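Long-range contact in HAD family phosphatase (Pseudomonas syringae pv. tomato, PDB 2ODA), which belongs to the haloacid dehalogenase superfamily and is probably a phosphatase-like enzyme, although its natural substrate and precise reaction remain uncertain: residues G12-A24 and D32-A44. Numbering follows the deposited sequence.
Sequences GLSGCLVDFGAQA and DEHAQLTPGAQNA
T38 turns its side chain toward the helical turn 13-17 that follows strand 9-12 and grips it twice. Its OG1, set between the backbone N and carbonyl carbon (chi1 61°), donates to C16 O over a short 2.5 Å, while T38 N bonds L17 O at 2.9 Å from above that carbonyl plane. A threonine suits the place because its methyl is useful too: CG2 meets the F20 ring at its edge. The P39 and F20 side chains cross at about a right angle, P39 CD lying 3.7 Å from F20 CD1, and W145 adds an edge-to-face partner. Next to T38 along the chain, L37 forms a single backbone bridge with V18, where V18 CG1 touches L37 CD2 at 3.8 Å. Q36 O then accepts from D19 N and, through a water, is linked to F20 N.

At the far end H34 lies alongside D19, imidazole and carboxylate planes only 19° apart. Q23 CB sits over one face of the imidazole, 3.8 Å from its centroid, a CH-pi contact. The flat ring suits this place, since it also lies against the backbone, H34 ND1 3.4 Å from A24 CA. The D19 carboxylate itself ties its own loop together: OD1 takes Q23 N, and OD2 takes A24 N at 2.8 Å and S14 OG from opposite faces of its plane. An aspartate fits here, its short side chain carrying two acceptors back to these donors.

The wide turn at 13-17, directly after the first strand of the parallel, Rossmann-like sheet, corresponds to the HAD squiggle, and the bridged V18-L37 segments leading to helix 41-51 probably to the flap region.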
# COMPACT_ATOMS: atom_id res chain seq x y z
N GLY B 12 0.11 -13.12 -10.53
CA GLY B 12 -0.75 -14.28 -10.24
C GLY B 12 0.01 -15.56 -10.63
O GLY B 12 0.84 -15.54 -11.52
N LEU B 13 -0.29 -16.67 -9.98
CA LEU B 13 0.31 -17.93 -10.37
C LEU B 13 -0.52 -18.66 -11.43
O LEU B 13 -0.17 -18.65 -12.63
CB LEU B 13 0.61 -18.79 -9.12
CG LEU B 13 1.34 -20.12 -9.37
CD1 LEU B 13 2.81 -19.97 -9.89
CD2 LEU B 13 1.27 -20.94 -8.10
N SER B 14 -1.63 -19.26 -11.01
CA SER B 14 -2.57 -19.92 -11.92
C SER B 14 -3.21 -18.93 -12.92
O SER B 14 -3.64 -17.83 -12.53
CB SER B 14 -3.65 -20.67 -11.10
OG SER B 14 -4.73 -21.10 -11.91
N GLY B 15 -3.28 -19.32 -14.19
CA GLY B 15 -3.89 -18.47 -15.23
C GLY B 15 -3.07 -17.23 -15.52
O GLY B 15 -3.58 -16.18 -15.97
N CYS B 16 -1.77 -17.33 -15.24
CA CYS B 16 -0.91 -16.18 -15.45
C CYS B 16 0.53 -16.64 -15.74
O CYS B 16 0.93 -16.63 -16.90
CB CYS B 16 -1.03 -15.22 -14.25
SG CYS B 16 0.07 -13.81 -14.26
N LEU B 17 1.29 -17.05 -14.72
CA LEU B 17 2.61 -17.65 -14.94
C LEU B 17 2.49 -19.07 -15.52
O LEU B 17 3.22 -19.44 -16.43
CB LEU B 17 3.39 -17.71 -13.62
CG LEU B 17 3.81 -16.34 -13.04
CD1 LEU B 17 4.29 -16.51 -11.59
CD2 LEU B 17 4.91 -15.76 -13.94
N VAL B 18 1.56 -19.84 -14.98
CA VAL B 18 1.41 -21.24 -15.34
C VAL B 18 -0.09 -21.48 -15.51
O VAL B 18 -0.89 -20.56 -15.31
CB VAL B 18 1.97 -22.19 -14.23
CG1 VAL B 18 3.51 -22.08 -14.07
CG2 VAL B 18 1.30 -21.93 -12.88
N ASP B 19 -0.48 -22.71 -15.83
CA ASP B 19 -1.89 -23.11 -15.79
C ASP B 19 -2.81 -22.27 -16.70
O ASP B 19 -3.79 -21.65 -16.26
CB ASP B 19 -2.42 -23.16 -14.33
CG ASP B 19 -3.81 -23.77 -14.24
OD1 ASP B 19 -4.19 -24.53 -15.15
OD2 ASP B 19 -4.52 -23.49 -13.27
N PHE B 20 -2.45 -22.22 -17.98
CA PHE B 20 -3.25 -21.48 -18.97
C PHE B 20 -4.72 -21.89 -18.86
O PHE B 20 -5.03 -23.10 -18.88
CB PHE B 20 -2.71 -21.81 -20.36
CG PHE B 20 -3.33 -21.02 -21.48
CD1 PHE B 20 -2.68 -19.90 -22.00
CD2 PHE B 20 -4.54 -21.42 -22.04
CE1 PHE B 20 -3.23 -19.18 -23.08
CE2 PHE B 20 -5.13 -20.68 -23.11
CZ PHE B 20 -4.45 -19.55 -23.62
N GLY B 21 -5.61 -20.91 -18.74
CA GLY B 21 -7.03 -21.18 -18.57
C GLY B 21 -7.50 -21.53 -17.17
O GLY B 21 -8.65 -21.95 -17.00
N ALA B 22 -6.63 -21.32 -16.17
CA ALA B 22 -6.94 -21.51 -14.73
C ALA B 22 -7.59 -22.87 -14.46
O ALA B 22 -8.62 -22.97 -13.78
CB ALA B 22 -7.85 -20.36 -14.19
N GLN B 23 -6.98 -23.91 -15.01
CA GLN B 23 -7.57 -25.26 -14.92
C GLN B 23 -7.42 -25.91 -13.57
O GLN B 23 -8.17 -26.86 -13.24
CB GLN B 23 -7.00 -26.14 -16.05
CG GLN B 23 -7.36 -25.56 -17.42
CD GLN B 23 -8.85 -25.73 -17.70
OE1 GLN B 23 -9.29 -26.85 -17.96
NE2 GLN B 23 -9.62 -24.64 -17.58
N ALA B 24 -6.48 -25.43 -12.75
CA ALA B 24 -6.34 -25.96 -11.37
C ALA B 24 -7.64 -25.80 -10.56
O ALA B 24 -7.89 -26.56 -9.61
CB ALA B 24 -5.18 -25.28 -10.64
N ASP B 32 -0.12 -32.35 -13.18
CA ASP B 32 1.18 -31.93 -13.73
C ASP B 32 1.05 -31.11 -15.03
O ASP B 32 1.93 -30.31 -15.33
CB ASP B 32 2.09 -33.15 -13.98
CG ASP B 32 2.56 -33.83 -12.67
OD1 ASP B 32 2.45 -33.22 -11.58
OD2 ASP B 32 3.05 -34.97 -12.75
N GLU B 33 -0.03 -31.31 -15.78
CA GLU B 33 -0.22 -30.56 -17.02
C GLU B 33 -0.41 -29.06 -16.75
O GLU B 33 -0.04 -28.24 -17.56
CB GLU B 33 -1.41 -31.08 -17.84
CG GLU B 33 -1.09 -32.31 -18.68
CD GLU B 33 -2.31 -32.82 -19.46
OE1 GLU B 33 -3.39 -32.17 -19.43
OE2 GLU B 33 -2.15 -33.87 -20.11
N HIS B 34 -1.00 -28.73 -15.60
CA HIS B 34 -1.31 -27.35 -15.25
C HIS B 34 -0.04 -26.54 -14.92
O HIS B 34 -0.04 -25.30 -14.95
CB HIS B 34 -2.23 -27.33 -14.03
CG HIS B 34 -3.55 -28.01 -14.23
ND1 HIS B 34 -4.45 -28.19 -13.19
CD2 HIS B 34 -4.15 -28.53 -15.33
CE1 HIS B 34 -5.54 -28.78 -13.64
NE2 HIS B 34 -5.38 -28.99 -14.94
N ALA B 35 1.04 -27.22 -14.58
CA ALA B 35 2.28 -26.52 -14.25
C ALA B 35 3.04 -25.99 -15.50
O ALA B 35 4.06 -25.29 -15.35
CB ALA B 35 3.18 -27.40 -13.37
N GLN B 36 2.54 -26.28 -16.71
CA GLN B 36 3.17 -25.76 -17.92
C GLN B 36 3.12 -24.23 -17.82
O GLN B 36 2.08 -23.65 -17.48
CB GLN B 36 2.42 -26.23 -19.18
CG GLN B 36 2.99 -25.71 -20.53
CD GLN B 36 2.11 -26.09 -21.73
OE1 GLN B 36 1.24 -26.95 -21.61
NE2 GLN B 36 2.33 -25.46 -22.86
N LEU B 37 4.26 -23.58 -18.05
CA LEU B 37 4.28 -22.11 -18.18
C LEU B 37 3.43 -21.59 -19.34
O LEU B 37 3.33 -22.22 -20.39
CB LEU B 37 5.71 -21.64 -18.38
CG LEU B 37 6.62 -21.88 -17.17
CD1 LEU B 37 8.10 -21.99 -17.63
CD2 LEU B 37 6.46 -20.79 -16.13
N THR B 38 2.82 -20.41 -19.16
CA THR B 38 2.02 -19.76 -20.20
C THR B 38 2.89 -19.23 -21.36
O THR B 38 4.10 -19.03 -21.20
CB THR B 38 1.12 -18.63 -19.63
OG1 THR B 38 1.92 -17.61 -19.03
CG2 THR B 38 0.12 -19.20 -18.62
N PRO B 39 2.28 -19.05 -22.55
CA PRO B 39 3.08 -18.65 -23.71
C PRO B 39 3.90 -17.36 -23.46
O PRO B 39 3.37 -16.38 -22.94
CB PRO B 39 2.03 -18.44 -24.81
CG PRO B 39 0.91 -19.35 -24.43
CD PRO B 39 0.86 -19.27 -22.91
N GLY B 40 5.19 -17.41 -23.77
CA GLY B 40 6.06 -16.25 -23.59
C GLY B 40 6.67 -16.11 -22.20
O GLY B 40 7.54 -15.27 -22.01
N ALA B 41 6.23 -16.94 -21.24
CA ALA B 41 6.69 -16.83 -19.84
C ALA B 41 8.21 -17.05 -19.72
O ALA B 41 8.88 -16.29 -19.02
CB ALA B 41 5.92 -17.83 -18.89
N GLN B 42 8.75 -18.08 -20.39
CA GLN B 42 10.19 -18.36 -20.30
C GLN B 42 11.03 -17.16 -20.72
O GLN B 42 12.02 -16.83 -20.09
CB GLN B 42 10.59 -19.58 -21.15
CG GLN B 42 10.02 -20.93 -20.66
CD GLN B 42 8.69 -21.30 -21.31
OE1 GLN B 42 7.80 -20.46 -21.46
NE2 GLN B 42 8.56 -22.56 -21.68
N ASN B 43 10.61 -16.53 -21.82
CA ASN B 43 11.25 -15.34 -22.37
C ASN B 43 11.18 -14.17 -21.35
O ASN B 43 12.22 -13.58 -20.98
CB ASN B 43 10.56 -15.00 -23.71
CG ASN B 43 11.26 -13.92 -24.51
OD1 ASN B 43 11.64 -12.89 -23.98
ND2 ASN B 43 11.39 -14.14 -25.83
N ALA B 44 9.96 -13.83 -20.91
CA ALA B 44 9.81 -12.74 -19.93
C ALA B 44 10.60 -13.00 -18.65
O ALA B 44 11.26 -12.10 -18.12
CB ALA B 44 8.31 -12.51 -19.60
O HOH W 1 -0.21 -23.70 -19.01